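Local coordinates for response regulator ChrA (Corynebacterium diphtheriae, PDB 4YN8), which probably binds DNA and regulates transcription as the response regulator of a haem-sensing two-component system, at residues S5-L10 against T32-A37; V51-Q56 against P75-L80; K138-L143 against I181-G186. The protein carries 1 engineered substitution. One frame throughout, in Å; residues are numbered along the deposited sequence.

Contact 1 (S5-L10 against T32-A37). Engineered in segment 5-10: S5 (natural residue Met).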
ATOM      1  N   SER A   5       1.190   3.750  33.170  1.00 22.08           N
ATOM      2  CA  SER A   5       0.578   3.456  31.866  1.00 19.47           C
ATOM      3  C   SER A   5       1.213   4.156  30.683  1.00 17.09           C
ATOM      4  O   SER A   5       1.614   5.293  30.776  1.00 16.85           O
ATOM      5  CB  SER A   5      -0.894   3.845  31.867  1.00 21.29           C
ATOM      6  OG  SER A   5      -1.630   2.799  32.439  1.00 27.97           O
ATOM      7  N   ILE A   6       1.254   3.469  29.541  1.00 13.51           N
ATOM      8  CA  ILE A   6       1.710   4.049  28.285  1.00 11.49           C
ATOM      9  C   ILE A   6       0.529   4.851  27.744  1.00 10.86           C
ATOM     10  O   ILE A   6      -0.584   4.316  27.646  1.00 10.99           O
ATOM     11  CB  ILE A   6       2.067   2.915  27.296  1.00 11.55           C
ATOM     12  CG1 ILE A   6       3.228   2.104  27.869  1.00 12.52           C
ATOM     13  CG2 ILE A   6       2.342   3.469  25.915  1.00 10.76           C
ATOM     14  CD1 ILE A   6       3.601   0.939  26.971  1.00 14.34           C
ATOM     15  N   ARG A   7       0.758   6.114  27.393  1.00 10.44           N
ATOM     16  CA  ARG A   7      -0.322   7.043  27.031  1.00  9.82           C
ATOM     17  C   ARG A   7      -0.438   7.032  25.512  1.00  9.53           C
ATOM     18  O   ARG A   7       0.482   7.439  24.801  1.00  9.76           O
ATOM     19  CB  ARG A   7       0.016   8.464  27.500  1.00 10.49           C
ATOM     20  CG  ARG A   7       0.148   8.540  29.013  1.00 11.09           C
ATOM     21  CD  ARG A   7       0.856   9.807  29.511  1.00 11.64           C
ATOM     22  NE  ARG A   7       2.224   9.776  29.123  1.00 12.82           N
ATOM     23  CZ  ARG A   7       3.039  10.824  29.234  1.00 14.80           C
ATOM     24  NH1 ARG A   7       2.605  11.963  29.802  1.00 15.61           N
ATOM     25  NH2 ARG A   7       4.266  10.720  28.826  1.00 16.17           N
ATOM     26  N   VAL A   8      -1.573   6.552  25.041  1.00  9.05           N
ATOM     27  CA  VAL A   8      -1.792   6.351  23.621  1.00  8.78           C
ATOM     28  C   VAL A   8      -2.705   7.382  23.009  1.00  8.60           C
ATOM     29  O   VAL A   8      -3.737   7.711  23.611  1.00  9.76           O
ATOM     30  CB  VAL A   8      -2.352   4.958  23.391  1.00  9.00           C
ATOM     31  CG1 VAL A   8      -2.932   4.801  21.964  1.00  8.64           C
ATOM     32  CG2 VAL A   8      -1.245   3.952  23.659  1.00  9.66           C
ATOM     33  N   MET A   9      -2.344   7.846  21.831  1.00  8.79           N
ATOM     34  CA  MET A   9      -3.281   8.537  20.951  1.00  8.96           C
ATOM     35  C   MET A   9      -3.705   7.595  19.845  1.00  8.18           C
ATOM     36  O   MET A   9      -2.869   7.043  19.165  1.00  7.53           O
ATOM     37  CB  MET A   9      -2.710   9.787  20.320  1.00 10.81           C
ATOM     38  CG  MET A   9      -3.706  10.490  19.377  1.00 13.68           C
ATOM     39  SD  MET A   9      -3.123  12.183  19.065  1.00 21.56           S
ATOM     40  CE  MET A   9      -4.669  13.022  18.810  1.00 25.15           C
ATOM     41  N   LEU A  10      -5.006   7.419  19.712  1.00  7.93           N
ATOM     42  CA  LEU A  10      -5.585   6.441  18.790  1.00  8.29           C
ATOM     43  C   LEU A  10      -6.297   7.191  17.699  1.00  8.35           C
ATOM     44  O   LEU A  10      -7.190   7.988  17.988  1.00  8.77           O
ATOM     45  CB  LEU A  10      -6.596   5.590  19.548  1.00  8.79           C
ATOM     46  CG  LEU A  10      -7.423   4.613  18.708  1.00  9.14           C
ATOM     47  CD1 LEU A  10      -6.479   3.602  18.103  1.00  9.56           C
ATOM     48  CD2 LEU A  10      -8.417   3.947  19.624  1.00  9.94           C
ATOM     49  N   THR A  32      -3.256   3.309  28.465  1.00 11.40           N
ATOM     50  CA  THR A  32      -4.359   4.233  28.580  1.00 13.18           C
ATOM     51  C   THR A  32      -4.491   5.053  27.292  1.00 11.51           C
ATOM     52  O   THR A  32      -3.527   5.694  26.882  1.00 11.80           O
ATOM     53  CB  THR A  32      -4.176   5.235  29.738  1.00 16.14           C
ATOM     54  OG1 THR A  32      -4.159   4.548  30.986  1.00 23.16           O
ATOM     55  CG2 THR A  32      -5.353   6.166  29.794  1.00 19.30           C
ATOM     56  N   VAL A  33      -5.674   5.078  26.706  1.00 10.73           N
ATOM     57  CA  VAL A  33      -5.922   5.944  25.551  1.00 10.41           C
ATOM     58  C   VAL A  33      -6.256   7.327  26.079  1.00 10.08           C
ATOM     59  O   VAL A  33      -7.334   7.522  26.688  1.00 11.12           O
ATOM     60  CB  VAL A  33      -7.030   5.391  24.684  1.00 11.38           C
ATOM     61  CG1 VAL A  33      -7.363   6.317  23.502  1.00 11.88           C
ATOM     62  CG2 VAL A  33      -6.573   4.016  24.198  1.00 12.01           C
ATOM     63  N   VAL A  34      -5.320   8.232  25.951  1.00  9.82           N
ATOM     64  CA  VAL A  34      -5.492   9.618  26.445  1.00 10.33           C
ATOM     65  C   VAL A  34      -6.033  10.602  25.411  1.00 10.38           C
ATOM     66  O   VAL A  34      -6.379  11.719  25.764  1.00 11.22           O
ATOM     67  CB  VAL A  34      -4.188  10.162  27.025  1.00 10.06           C
ATOM     68  CG1 VAL A  34      -3.683   9.254  28.137  1.00 10.78           C
ATOM     69  CG2 VAL A  34      -3.161  10.340  25.945  1.00  9.86           C
ATOM     70  N   ALA A  35      -6.103  10.205  24.144  1.00  9.20           N
ATOM     71  CA  ALA A  35      -6.506  11.108  23.043  1.00  9.29           C
ATOM     72  C   ALA A  35      -6.987  10.259  21.874  1.00 10.01           C
ATOM     73  O   ALA A  35      -6.474   9.150  21.668  1.00  9.08           O
ATOM     74  CB  ALA A  35      -5.351  11.983  22.601  1.00  9.92           C
ATOM     75  N   GLU A  36      -7.956  10.783  21.130  1.00 10.12           N
ATOM     76  CA  GLU A  36      -8.408  10.149  19.882  1.00 10.55           C
ATOM     77  C   GLU A  36      -8.535  11.180  18.798  1.00 10.04           C
ATOM     78  O   GLU A  36      -8.868  12.357  19.076  1.00 10.01           O
ATOM     79  CB  GLU A  36      -9.771   9.527  20.120  1.00 12.68           C
ATOM     80  CG  GLU A  36      -9.729   8.285  20.978  1.00 15.42           C
ATOM     81  CD  GLU A  36     -11.129   7.732  21.223  1.00 19.65           C
ATOM     82  OE1 GLU A  36     -11.769   7.178  20.272  1.00 20.11           O
ATOM     83  OE2 GLU A  36     -11.584   7.837  22.374  1.00 21.89           O
ATOM     84  N   ALA A  37      -8.349  10.790  17.550  1.00  8.82           N
ATOM     85  CA  ALA A  37      -8.582  11.687  16.458  1.00  8.85           C
ATOM     86  C   ALA A  37      -9.144  10.907  15.289  1.00  9.02           C
ATOM     87  O   ALA A  37      -9.014   9.676  15.276  1.00  8.71           O
ATOM     88  CB  ALA A  37      -7.302  12.392  16.037  1.00  9.00           C
TER
HETATM   89  O   HOH W   1      -4.062   1.873  32.272  1.00 30.67           O

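Contact 2 (V51-Q56 against P75-L80). With MG (magnesium ion), chain F; SO4 (sulfate ion), chain B.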
ATOM      1  N   VAL A  51       1.597   6.785  19.218  1.00  7.03           N
ATOM      2  CA  VAL A  51       0.485   7.009  18.339  1.00  7.11           C
ATOM      3  C   VAL A  51       0.104   5.705  17.647  1.00  7.43           C
ATOM      4  O   VAL A  51       0.985   5.049  17.023  1.00  8.12           O
ATOM      5  CB  VAL A  51       0.799   8.085  17.272  1.00  7.51           C
ATOM      6  CG1 VAL A  51      -0.300   8.173  16.244  1.00  7.72           C
ATOM      7  CG2 VAL A  51       1.039   9.444  17.903  1.00  7.48           C
ATOM      8  N   VAL A  52      -1.156   5.339  17.772  1.00  7.44           N
ATOM      9  CA  VAL A  52      -1.678   4.139  17.123  1.00  7.53           C
ATOM     10  C   VAL A  52      -2.625   4.627  16.040  1.00  8.55           C
ATOM     11  O   VAL A  52      -3.636   5.266  16.332  1.00  9.29           O
ATOM     12  CB  VAL A  52      -2.386   3.221  18.130  1.00  7.84           C
ATOM     13  CG1 VAL A  52      -3.017   2.016  17.440  1.00  8.29           C
ATOM     14  CG2 VAL A  52      -1.415   2.785  19.226  1.00  8.20           C
ATOM     15  N   THR A  53      -2.312   4.323  14.774  1.00  8.69           N
ATOM     16  CA  THR A  53      -3.070   4.909  13.662  1.00  9.36           C
ATOM     17  C   THR A  53      -3.396   3.890  12.569  1.00  9.80           C
ATOM     18  O   THR A  53      -2.668   2.965  12.409  1.00 10.75           O
ATOM     19  CB  THR A  53      -2.311   6.101  13.007  1.00  9.93           C
ATOM     20  OG1 THR A  53      -3.180   6.772  12.037  1.00 11.20           O
ATOM     21  CG2 THR A  53      -1.069   5.707  12.307  1.00 11.08           C
ATOM     22  N   ASP A  54      -4.590   4.107  12.001  1.00 10.39           N
ATOM     23  CA  ASP A  54      -5.126   3.650  10.714  0.52 12.13           C
ATOM     24  C   ASP A  54      -4.320   4.161   9.524  1.00 11.47           C
ATOM     25  O   ASP A  54      -3.604   5.163   9.648  1.00  9.89           O
ATOM     26  CB  ASP A  54      -6.520   4.444  10.667  0.52 12.43           C
ATOM     27  CG  ASP A  54      -7.523   3.846   9.848  0.52 15.21           C
ATOM     28  OD1 ASP A  54      -8.064   2.735  10.185  0.52 19.88           O
ATOM     29  OD2 ASP A  54      -7.897   4.528   8.882  0.52 15.60           O
ATOM     30  N   ILE A  55      -4.493   3.564   8.325  1.00 10.76           N
ATOM     31  CA  ILE A  55      -3.934   4.134   7.118  1.00 11.51           C
ATOM     32  C   ILE A  55      -4.929   5.080   6.408  1.00 13.22           C
ATOM     33  O   ILE A  55      -4.636   6.268   6.217  1.00 14.65           O
ATOM     34  CB  ILE A  55      -3.480   3.042   6.111  1.00 11.50           C
ATOM     35  CG1 ILE A  55      -2.549   2.046   6.766  1.00 12.17           C
ATOM     36  CG2 ILE A  55      -2.947   3.686   4.855  1.00 11.88           C
ATOM     37  CD1 ILE A  55      -2.226   0.862   5.871  1.00 13.06           C
ATOM     38  N   GLN A  56      -6.109   4.572   6.065  1.00 14.66           N
ATOM     39  CA  GLN A  56      -7.103   5.261   5.222  0.50 15.37           C
ATOM     40  C   GLN A  56      -7.878   6.325   5.945  1.00 15.40           C
ATOM     41  O   GLN A  56      -8.809   5.999   6.607  1.00 14.66           O
ATOM     42  CB  GLN A  56      -8.153   4.227   4.778  0.50 16.28           C
ATOM     43  CG  GLN A  56      -7.573   3.056   4.054  0.50 17.01           C
ATOM     44  CD  GLN A  56      -8.651   2.209   3.415  0.50 16.88           C
ATOM     45  OE1 GLN A  56      -9.035   1.130   3.928  0.50 15.40           O
ATOM     46  NE2 GLN A  56      -9.177   2.719   2.316  0.50 17.23           N
ATOM     47  N   PRO A  75       6.384  11.195  18.660  1.00 12.37           N
ATOM     48  CA  PRO A  75       6.372   9.867  19.271  1.00 11.12           C
ATOM     49  C   PRO A  75       6.376   8.776  18.221  1.00 10.14           C
ATOM     50  O   PRO A  75       6.089   9.053  17.076  1.00  9.02           O
ATOM     51  CB  PRO A  75       5.075   9.825  20.067  1.00 11.53           C
ATOM     52  CG  PRO A  75       4.246  10.926  19.540  1.00 11.45           C
ATOM     53  CD  PRO A  75       5.134  11.953  18.870  1.00 12.18           C
ATOM     54  N   PRO A  76       6.770   7.572  18.610  1.00  9.63           N
ATOM     55  CA  PRO A  76       6.766   6.448  17.687  1.00  8.86           C
ATOM     56  C   PRO A  76       5.342   6.045  17.365  1.00  8.34           C
ATOM     57  O   PRO A  76       4.421   6.289  18.142  1.00  8.41           O
ATOM     58  CB  PRO A  76       7.473   5.354  18.483  1.00  8.81           C
ATOM     59  CG  PRO A  76       7.184   5.629  19.886  1.00  9.48           C
ATOM     60  CD  PRO A  76       7.202   7.156  19.957  1.00  9.53           C
ATOM     61  N   VAL A  77       5.177   5.442  16.186  1.00  7.77           N
ATOM     62  CA  VAL A  77       3.876   5.136  15.588  1.00  7.36           C
ATOM     63  C   VAL A  77       3.719   3.628  15.372  1.00  7.30           C
ATOM     64  O   VAL A  77       4.662   2.961  14.907  1.00  7.91           O
ATOM     65  CB  VAL A  77       3.739   5.812  14.239  1.00  7.17           C
ATOM     66  CG1 VAL A  77       2.446   5.437  13.505  1.00  7.63           C
ATOM     67  CG2 VAL A  77       3.898   7.316  14.429  1.00  7.81           C
ATOM     68  N   LEU A  78       2.565   3.109  15.780  1.00  7.06           N
ATOM     69  CA  LEU A  78       2.141   1.771  15.436  1.00  7.53           C
ATOM     70  C   LEU A  78       1.025   1.909  14.411  1.00  7.29           C
ATOM     71  O   LEU A  78      -0.031   2.496  14.712  1.00  7.18           O
ATOM     72  CB  LEU A  78       1.660   1.010  16.696  1.00  7.59           C
ATOM     73  CG  LEU A  78       0.896  -0.287  16.473  1.00  8.08           C
ATOM     74  CD1 LEU A  78       1.888  -1.254  15.795  1.00  8.21           C
ATOM     75  CD2 LEU A  78       0.429  -0.793  17.829  1.00  8.51           C
ATOM     76  N   ILE A  79       1.229   1.372  13.190  1.00  7.44           N
ATOM     77  CA  ILE A  79       0.212   1.384  12.154  1.00  8.04           C
ATOM     78  C   ILE A  79      -0.576   0.091  12.212  1.00  8.79           C
ATOM     79  O   ILE A  79       0.010  -1.010  12.258  1.00  9.06           O
ATOM     80  CB  ILE A  79       0.838   1.526  10.748  1.00  8.56           C
ATOM     81  CG1 ILE A  79       1.401   2.917  10.594  1.00  8.76           C
ATOM     82  CG2 ILE A  79      -0.163   1.213   9.652  1.00  8.79           C
ATOM     83  CD1 ILE A  79       2.179   3.122   9.279  1.00 10.02           C
ATOM     84  N   LEU A  80      -1.891   0.262  12.228  1.00  9.27           N
ATOM     85  CA  LEU A  80      -2.859  -0.854  12.192  1.00  9.81           C
ATOM     86  C   LEU A  80      -3.558  -0.902  10.868  1.00 10.44           C
ATOM     87  O   LEU A  80      -3.984   0.118  10.310  1.00 11.90           O
ATOM     88  CB  LEU A  80      -3.871  -0.752  13.285  1.00 10.77           C
ATOM     89  CG  LEU A  80      -3.367  -0.669  14.727  1.00 10.71           C
ATOM     90  CD1 LEU A  80      -4.505  -0.580  15.742  1.00 11.31           C
ATOM     91  CD2 LEU A  80      -2.429  -1.775  15.106  1.00 10.95           C
TER
HETATM   92 MG    MG F 204     -10.242   3.278   9.749  1.00 18.98          MG
HETATM   93  S   SO4 B 200      -6.819   0.632   7.038  0.89 25.27           S
HETATM   94  O1  SO4 B 200      -7.543  -0.452   7.727  0.89 23.34           O
HETATM   95  O2  SO4 B 200      -6.861   0.390   5.595  0.89 34.22           O
HETATM   96  O3  SO4 B 200      -7.320   2.015   7.238  0.89 27.99           O
HETATM   97  O4  SO4 B 200      -5.356   0.653   7.489  0.89 27.38           O
HETATM   98  O   HOH W   2      -9.812   2.368   8.026  1.00 17.47           O
HETATM   99  O   HOH W   3      -9.303   5.222   9.359  0.50  5.31           O
HETATM  100  O   HOH W   4     -11.057   1.756  10.870  1.00 18.37           O

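Contact 3 (K138-L143 against I181-G186). With SO4 (sulfate ion), chain D.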
ATOM      1  N   LYS A 138       1.592  -9.700  -7.771  1.00 17.23           N
ATOM      2  CA  LYS A 138       0.509 -10.143  -8.684  1.00 21.28           C
ATOM      3  C   LYS A 138       1.043 -10.758  -9.983  1.00 20.27           C
ATOM      4  O   LYS A 138       1.645 -10.062 -10.729  1.00 24.21           O
ATOM      5  CB  LYS A 138      -0.275  -8.936  -9.117  1.00 25.78           C
ATOM      6  CG  LYS A 138      -0.909  -8.153  -8.014  1.00 30.16           C
ATOM      7  CD  LYS A 138      -1.873  -9.023  -7.267  1.00 32.71           C
ATOM      8  CE  LYS A 138      -2.980  -8.164  -6.678  1.00 36.49           C
ATOM      9  NZ  LYS A 138      -3.066  -8.465  -5.232  1.00 34.02           N
ATOM     10  N   PRO A 139       0.786 -12.020 -10.249  1.00 24.02           N
ATOM     11  CA  PRO A 139       1.244 -12.661 -11.492  1.00 26.18           C
ATOM     12  C   PRO A 139       0.473 -12.060 -12.622  1.00 31.44           C
ATOM     13  O   PRO A 139      -0.718 -11.733 -12.458  1.00 30.05           O
ATOM     14  CB  PRO A 139       0.891 -14.117 -11.285  1.00 28.62           C
ATOM     15  CG  PRO A 139       0.829 -14.258  -9.780  1.00 28.32           C
ATOM     16  CD  PRO A 139       0.138 -12.999  -9.381  1.00 26.04           C
ATOM     17  N   ARG A 140       1.154 -11.789 -13.724  1.00 29.68           N
ATOM     18  CA  ARG A 140       0.529 -11.053 -14.823  1.00 28.30           C
ATOM     19  C   ARG A 140       0.242 -12.054 -15.908  1.00 22.67           C
ATOM     20  O   ARG A 140       0.812 -13.153 -15.941  1.00 20.29           O
ATOM     21  CB  ARG A 140       1.402  -9.886 -15.290  1.00 33.47           C
ATOM     22  CG  ARG A 140       1.256  -8.595 -14.470  1.00 39.27           C
ATOM     23  CD  ARG A 140       1.708  -7.320 -15.240  1.00 40.50           C
ATOM     24  NE  ARG A 140       0.645  -6.679 -16.048  1.00 44.93           N
ATOM     25  CZ  ARG A 140       0.799  -5.576 -16.797  1.00 44.99           C
ATOM     26  NH1 ARG A 140       1.988  -4.975 -16.881  1.00 47.31           N
ATOM     27  NH2 ARG A 140      -0.235  -5.068 -17.485  1.00 45.33           N
ATOM     28  N   GLN A 141      -0.775 -11.753 -16.714  1.00 23.25           N
ATOM     29  CA  GLN A 141      -1.199 -12.690 -17.741  1.00 22.32           C
ATOM     30  C   GLN A 141      -0.261 -12.640 -18.965  1.00 17.56           C
ATOM     31  O   GLN A 141       0.374 -11.653 -19.221  1.00 18.51           O
ATOM     32  CB  GLN A 141      -2.630 -12.337 -18.216  1.00 25.74           C
ATOM     33  CG  GLN A 141      -2.692 -10.996 -18.906  1.00 34.02           C
ATOM     34  CD  GLN A 141      -4.094 -10.611 -19.398  1.00 43.44           C
ATOM     35  OE1 GLN A 141      -5.053 -11.397 -19.305  1.00 49.01           O
ATOM     36  NE2 GLN A 141      -4.212  -9.379 -19.919  1.00 48.14           N
ATOM     37  N   ALA A 142      -0.260 -13.697 -19.732  1.00 16.33           N
ATOM     38  CA  ALA A 142       0.552 -13.756 -20.937  1.00 16.55           C
ATOM     39  C   ALA A 142       0.012 -12.763 -21.929  1.00 15.61           C
ATOM     40  O   ALA A 142      -1.153 -12.352 -21.843  1.00 16.20           O
ATOM     41  CB  ALA A 142       0.473 -15.125 -21.507  1.00 17.26           C
ATOM     42  N   LEU A 143       0.830 -12.373 -22.885  1.00 14.21           N
ATOM     43  CA  LEU A 143       0.310 -11.628 -24.022  1.00 14.51           C
ATOM     44  C   LEU A 143      -0.751 -12.491 -24.709  1.00 13.41           C
ATOM     45  O   LEU A 143      -0.631 -13.721 -24.822  1.00 13.27           O
ATOM     46  CB  LEU A 143       1.456 -11.315 -24.980  1.00 15.96           C
ATOM     47  CG  LEU A 143       2.370 -10.159 -24.590  1.00 19.40           C
ATOM     48  CD1 LEU A 143       3.221  -9.789 -25.762  1.00 23.54           C
ATOM     49  CD2 LEU A 143       1.573  -8.948 -24.245  1.00 21.13           C
ATOM     50  N   ILE A 181       0.468  -3.522 -24.615  1.00 14.24           N
ATOM     51  CA  ILE A 181       1.667  -4.305 -24.977  1.00 14.45           C
ATOM     52  C   ILE A 181       2.918  -3.615 -24.447  1.00 14.92           C
ATOM     53  O   ILE A 181       3.824  -4.288 -23.859  1.00 15.42           O
ATOM     54  CB  ILE A 181       1.738  -4.472 -26.533  1.00 13.82           C
ATOM     55  CG1 ILE A 181       0.694  -5.445 -27.039  1.00 14.71           C
ATOM     56  CG2 ILE A 181       3.126  -4.896 -26.977  1.00 14.98           C
ATOM     57  CD1 ILE A 181       0.333  -5.258 -28.507  1.00 15.77           C
ATOM     58  N   TYR A 182       3.006  -2.306 -24.628  1.00 14.70           N
ATOM     59  CA  TYR A 182       4.190  -1.544 -24.211  1.00 16.85           C
ATOM     60  C   TYR A 182       4.364  -1.630 -22.719  1.00 18.12           C
ATOM     61  O   TYR A 182       5.481  -1.747 -22.197  1.00 18.62           O
ATOM     62  CB  TYR A 182       4.049  -0.067 -24.617  1.00 17.88           C
ATOM     63  CG  TYR A 182       4.108   0.241 -26.095  1.00 17.81           C
ATOM     64  CD1 TYR A 182       4.336  -0.740 -27.051  1.00 16.71           C
ATOM     65  CD2 TYR A 182       3.932   1.536 -26.542  1.00 18.60           C
ATOM     66  CE1 TYR A 182       4.354  -0.427 -28.405  1.00 17.90           C
ATOM     67  CE2 TYR A 182       3.978   1.843 -27.872  1.00 19.34           C
ATOM     68  CZ  TYR A 182       4.156   0.860 -28.802  1.00 18.65           C
ATOM     69  OH  TYR A 182       4.164   1.188 -30.135  1.00 18.86           O
ATOM     70  N   SER A 183       3.252  -1.595 -22.006  1.00 19.24           N
ATOM     71  CA  SER A 183       3.298  -1.744 -20.549  1.00 22.47           C
ATOM     72  C   SER A 183       3.856  -3.138 -20.152  1.00 20.88           C
ATOM     73  O   SER A 183       4.775  -3.222 -19.341  1.00 19.64           O
ATOM     74  CB  SER A 183       1.929  -1.421 -19.947  1.00 25.51           C
ATOM     75  OG  SER A 183       1.773  -2.029 -18.682  1.00 30.34           O
ATOM     76  N   LYS A 184       3.369  -4.206 -20.771  1.00 18.08           N
ATOM     77  CA  LYS A 184       3.825  -5.570 -20.506  0.50 18.52           C
ATOM     78  C   LYS A 184       5.305  -5.777 -20.838  1.00 17.58           C
ATOM     79  O   LYS A 184       5.998  -6.561 -20.164  1.00 16.41           O
ATOM     80  CB  LYS A 184       3.010  -6.588 -21.313  0.50 17.93           C
ATOM     81  CG  LYS A 184       1.506  -6.528 -21.095  0.50 19.27           C
ATOM     82  CD  LYS A 184       1.140  -7.156 -19.789  0.50 20.07           C
ATOM     83  CE  LYS A 184       1.051  -8.658 -19.949  0.50 20.67           C
ATOM     84  NZ  LYS A 184       1.128  -9.284 -18.613  0.50 20.97           N
ATOM     85  N   LEU A 185       5.750  -5.128 -21.900  1.00 15.88           N
ATOM     86  CA  LEU A 185       7.147  -5.228 -22.384  1.00 17.73           C
ATOM     87  C   LEU A 185       8.125  -4.292 -21.682  1.00 19.45           C
ATOM     88  O   LEU A 185       9.331  -4.415 -21.870  1.00 21.61           O
ATOM     89  CB  LEU A 185       7.191  -4.999 -23.899  1.00 16.19           C
ATOM     90  CG  LEU A 185       6.443  -6.069 -24.702  1.00 16.42           C
ATOM     91  CD1 LEU A 185       6.604  -5.765 -26.185  1.00 16.17           C
ATOM     92  CD2 LEU A 185       6.932  -7.465 -24.408  1.00 17.86           C
ATOM     93  N   GLY A 186       7.617  -3.318 -20.928  1.00 19.99           N
ATOM     94  CA  GLY A 186       8.483  -2.335 -20.274  1.00 22.55           C
ATOM     95  C   GLY A 186       9.074  -1.307 -21.200  1.00 22.64           C
ATOM     96  O   GLY A 186      10.222  -0.880 -21.012  1.00 25.24           O
TER
HETATM   97  S   SO4 D 202       4.633   4.551 -31.093  1.00 34.33           S
HETATM   98  O1  SO4 D 202       3.685   3.416 -31.286  1.00 38.96           O
HETATM   99  O2  SO4 D 202       4.370   5.630 -32.036  1.00 38.58           O
HETATM  100  O3  SO4 D 202       4.324   4.884 -29.705  1.00 39.32           O
HETATM  101  O4  SO4 D 202       6.056   4.255 -31.279  1.00 33.27           O

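Contact 1 (S5-L10 against T32-A37)
T32 docks its backbone between I6 and V8, its N bonded to I6 O (3.0 Å) and its O taking V8 N (2.8 Å). This is the parallel pairing of strands 6-11 and 31-37, first and second strands of the CheY-like receiver domain and the ends of a right-handed beta-alpha-beta crossover through helix 15-26. A beta bulge then shifts the register by one residue: V8 pairs with V33, but M9 with A35. V8 O accepts V34 N at 2.9 Å and, weakly, A35 N; beyond the bulge A35 O receives L10 N (3.0 Å). On one face M9 runs along the outer strand. Its CG lies anti to the backbone N (chi1 179°) and the chain stays extended, bringing the terminal methyl CE against A35 CB and A37 CB. V34 CG1 lies across R7 CB and CG at the bulge, while the guanidinium of R7 goes on to a salt bridge with D49. On the other face L10 CB meets V33 CG1 (4.1 Å), and helix 15-26 covers both through R18, R22 and L25; R18 also holds the carboxylate of E36. Strand 50-53 flanks 6-11 on its other side. At the start of the pair a water joins the engineered S5 to T32, 2.6 Å from S5 OG and 3.0 Å from T32 OG1.

Contact 2 (V51-Q56 against P75-L80)
V52 CG1 presses on L80 CD1 at 3.4 Å, tighter than ordinary carbon contact. The two side chains meet obliquely; in L80 a chi1 of -56° sets CG beside its own backbone N, with CD1 at the valine methyl. L78 lies on the same face, under helix 107-119. On the opposite face T53 stands side by side with I79, both pointing the same way, and T53 CG2 also reaches V77 CG1 (3.7 Å). I55 crosses I79 at about a right angle, CG1 against CG2, and helix 62-72 closes over this layer through I63, T66 and L69. Beneath the side chains runs the parallel pairing of two central receiver-domain strands, ends of a beta-alpha-beta unit, with V51 O holding L78 N and T53 O holding L80 N, each at 2.8 Å. T53 OG1 donates to D54 O, on a lone pair of that carbonyl. D54 and Q56 were each modelled in two conformers; in the one considered, D54 OD1 binds the magnesium ion at 2.3 Å, alongside D12, H14 and waters, and K103 reaches the same oxygen. D54 occupies the place of this family's phosphoacceptor aspartate. A sulfate ion, probably from the crystallisation liquor, is gripped by I55 N (3.1 Å to O4), Q56 N (3.1 Å to O3), T81, T85 and K103 beside this carboxylate, much where a phosphoryl group would be expected.

Contact 3 (K138-L143 against I181-G186)
K184 sends its ammonium group to the backbone of Q141, where K184 NZ bonds to Q141 O at 2.6 Å in the carbonyl plane. K184 was modelled in two conformers; in the one considered the chain folds twice, at chi2 (-76°) and chi3 (-83°). The bend at chi2 brings CD over the centre of the R140 guanidinium, 3.3 Å above its plane, so the guanidinium lies with a face against the CD methylene; the one at chi3 then turns CE and NZ toward Q141. R140 is itself bent at chi3 (88°), and its NH1 makes a long, weak bond to S183 OG, which sits at the edge of the group, 3.5 Å away. R140 NE and K184 NZ are 3.7 Å apart, a like-charge proximity that the Q141 carbonyl would partly offset. L143 slides past K184 in the opposite direction, L143 CD2 4.0 Å from K184 CG. G186, with positive phi, is the first residue to leave the helix, in a Schellman motif. The contact lays the linker after helix 126-136 along the C-terminal turn of helix 171-185, by position the recognition helix of the LuxR-type helix-turn-helix domain. R140 and Q141 also touch H180, while L143 inserts toward I148 and L151 of helix 145-155.

In the fold
From the N terminus, strand 6-11 leads through helix 15-26 to strand 31-37, and contact 1 closes that loop at the sheet edge. The chain then passes to strand 50-53, goes through helix 62-72 and returns as strand 77-81, where contact 2 closes a second loop. Strands 6-11 and 50-53 are neighbours, so the two contacts touch: M9 O lies 2.8 Å from V52 N, a probable hydrogen bond. After helix 126-136, contact 3 closes a third loop, around helices 145-155 and 160-167 and the first turns of helix 171-185 in the DNA-binding domain, its centre about 35 Å from that of contact 2. All three follow in series; none nests or crosses.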